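Local atomic coordinates of 2-methyl-aconitate isomerase (Shewanella oneidensis, PDB entry 5K87), a protein that catalyses the cis-trans isomerization of 2-methyl-aconitate in the 2-methylcitrate cycle, the route by which propionate is degraded. Residues 12-17 and 46-51. The protein carries 1 engineered substitution. Numbering follows the deposited sequence.
Sequences IKVAAT and DALLLR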
loop_
_atom_site.group_PDB
_atom_site.type_symbol
_atom_site.label_atom_id
_atom_site.label_comp_id
_atom_site.label_asym_id
_atom_site.label_seq_id
_atom_site.Cartn_x
_atom_site.Cartn_y
_atom_site.Cartn_z
ATOM N N ILE A 12 -7.687 -0.668 21.631
ATOM C CA ILE A 12 -7.735 -2.094 21.934
ATOM C C ILE A 12 -6.720 -2.841 21.073
ATOM O O ILE A 12 -6.294 -2.349 20.022
ATOM C CB ILE A 12 -9.149 -2.683 21.747
ATOM C CG1 ILE A 12 -9.590 -2.607 20.285
ATOM C CG2 ILE A 12 -10.140 -1.964 22.645
ATOM C CD1 ILE A 12 -10.642 -3.632 19.908
ATOM N N LYS A 13 -6.324 -4.015 21.548
ATOM C CA LYS A 13 -5.398 -4.890 20.842
ATOM C C LYS A 13 -6.122 -6.175 20.468
ATOM O O LYS A 13 -6.843 -6.750 21.291
ATOM C CB LYS A 13 -4.193 -5.231 21.721
ATOM C CG LYS A 13 -3.381 -4.030 22.168
ATOM C CD LYS A 13 -2.172 -4.461 23.000
ATOM C CE LYS A 13 -1.407 -3.256 23.527
ATOM N N VAL A 14 -5.952 -6.606 19.223
ATOM C CA VAL A 14 -6.551 -7.842 18.738
ATOM C C VAL A 14 -5.450 -8.689 18.114
ATOM O O VAL A 14 -4.724 -8.222 17.244
ATOM C CB VAL A 14 -7.656 -7.558 17.698
ATOM C CG1 VAL A 14 -8.307 -8.868 17.235
ATOM C CG2 VAL A 14 -8.703 -6.600 18.263
ATOM N N ALA A 15 -5.309 -9.925 18.575
ATOM C CA ALA A 15 -4.314 -10.822 17.998
ATOM C C ALA A 15 -4.590 -11.035 16.510
ATOM O O ALA A 15 -5.732 -11.310 16.124
ATOM C CB ALA A 15 -4.308 -12.154 18.732
ATOM N N ALA A 16 -3.554 -10.900 15.688
ATOM C CA ALA A 16 -3.707 -11.004 14.249
ATOM C C ALA A 16 -2.389 -11.338 13.585
ATOM O O ALA A 16 -1.305 -11.139 14.160
ATOM C CB ALA A 16 -4.271 -9.702 13.683
ATOM N N THR A 17 -2.485 -11.830 12.354
ATOM C CA THR A 17 -1.306 -12.112 11.555
ATOM C C THR A 17 -1.496 -11.480 10.183
ATOM O O THR A 17 -2.534 -11.681 9.538
ATOM C CB THR A 17 -1.104 -13.620 11.391
ATOM O OG1 THR A 17 -1.059 -14.237 12.682
ATOM C CG2 THR A 17 0.193 -13.901 10.673
ATOM N N ASP A 46 -17.798 -5.781 11.182
ATOM C CA ASP A 46 -17.462 -4.966 10.028
ATOM C C ASP A 46 -16.742 -3.693 10.449
ATOM O O ASP A 46 -15.762 -3.300 9.826
ATOM C CB ASP A 46 -18.705 -4.605 9.212
ATOM C CG ASP A 46 -19.305 -5.790 8.488
ATOM O OD1 ASP A 46 -18.682 -6.868 8.430
ATOM O OD2 ASP A 46 -20.426 -5.636 7.939
ATOM N N ALA A 47 -17.213 -3.056 11.518
ATOM C CA ALA A 47 -16.587 -1.829 11.999
ATOM C C ALA A 47 -15.140 -2.067 12.435
ATOM O O ALA A 47 -14.263 -1.238 12.179
ATOM C CB ALA A 47 -17.384 -1.231 13.142
ATOM N N LEU A 48 -14.900 -3.185 13.110
ATOM C CA LEU A 48 -13.555 -3.535 13.549
ATOM C C LEU A 48 -12.638 -3.713 12.347
ATOM O O LEU A 48 -11.546 -3.142 12.291
ATOM C CB LEU A 48 -13.577 -4.820 14.373
ATOM C CG LEU A 48 -12.207 -5.401 14.718
ATOM C CD1 LEU A 48 -11.423 -4.430 15.572
ATOM C CD2 LEU A 48 -12.380 -6.736 15.418
ATOM N N LEU A 49 -13.093 -4.482 11.366
ATOM C CA LEU A 49 -12.265 -4.782 10.207
ATOM C C LEU A 49 -11.999 -3.528 9.383
ATOM O O LEU A 49 -10.895 -3.325 8.883
ATOM C CB LEU A 49 -12.914 -5.865 9.352
ATOM C CG LEU A 49 -13.055 -7.212 10.063
ATOM C CD1 LEU A 49 -13.758 -8.222 9.197
ATOM C CD2 LEU A 49 -11.705 -7.732 10.453
ATOM N N LEU A 50 -13.014 -2.684 9.225
ATOM C CA LEU A 50 -12.822 -1.408 8.548
ATOM C C LEU A 50 -11.722 -0.590 9.211
ATOM O O LEU A 50 -10.829 -0.061 8.529
ATOM C CB LEU A 50 -14.133 -0.616 8.521
ATOM C CG LEU A 50 -15.165 -1.082 7.491
ATOM C CD1 LEU A 50 -16.553 -0.585 7.881
ATOM C CD2 LEU A 50 -14.808 -0.580 6.102
ATOM N N ARG A 51 -11.756 -0.495 10.529
ATOM C CA ARG A 51 -10.788 0.325 11.230
ATOM C C ARG A 51 -9.394 -0.291 11.195
ATOM O O ARG A 51 -8.405 0.425 11.101
ATOM C CB ARG A 51 -11.247 0.554 12.668
ATOM C CG ARG A 51 -10.529 1.685 13.359
ATOM C CD ARG A 51 -10.763 3.015 12.652
ATOM N NE ARG A 51 -9.881 4.032 13.203
ATOM C CZ ARG A 51 -8.616 4.187 12.836
ATOM N NH1 ARG A 51 -8.092 3.399 11.897
ATOM N NH2 ARG A 51 -7.884 5.137 13.389
#
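Leu48, which meets Ile12 and Val14, sits in a helical turn closed by a backbone bond from Leu50 N to Asp46 O (2.9 Å). The next bond of this turn runs from Arg51 N to Ala47 O. A helix packs on a strand here, in a PrpF-family protein with the two-domain fold of the diaminopimelate epimerase clan. The contact joins helix 43-53 to the start of strand 12-21, away from the substrate site.

The meeting is small and wholly apolar, with 83 Å² buried in all. Within 46-51, Leu48 is the residue that reaches 12-17. Its CG is anti to the backbone N (chi1 171°), which extends the side chain from the helix toward the strand. The CD1 branch then does the touching. Leu48 CD1 lies 4.4 Å from Val14 CG2 and 4.5 Å from Ile12 CD1. These are loose methyl contacts, and the CA atoms of Val14 and Leu48 stand 9.7 Å apart.

Ile12 and Val14 are alternate residues of the strand and point to the same side. Strand 393-396 pairs with this part of strand 12-21: Ile12 bonds through its backbone to Val396, and Val14 to Val394. The side chains of Ile12 and Leu48 also both touch Val396, and Pro35 packs on Leu48. Phe29 of strand 24-30 touches both Val14 and Leu49, so it too links strand and helix.

Ile12 holds CD1 roughly anti to CA (chi2 156°), which extends the side chain toward Leu48. Within the strand, Ile12 CD1 comes to 3.9 Å from Val14 CG2.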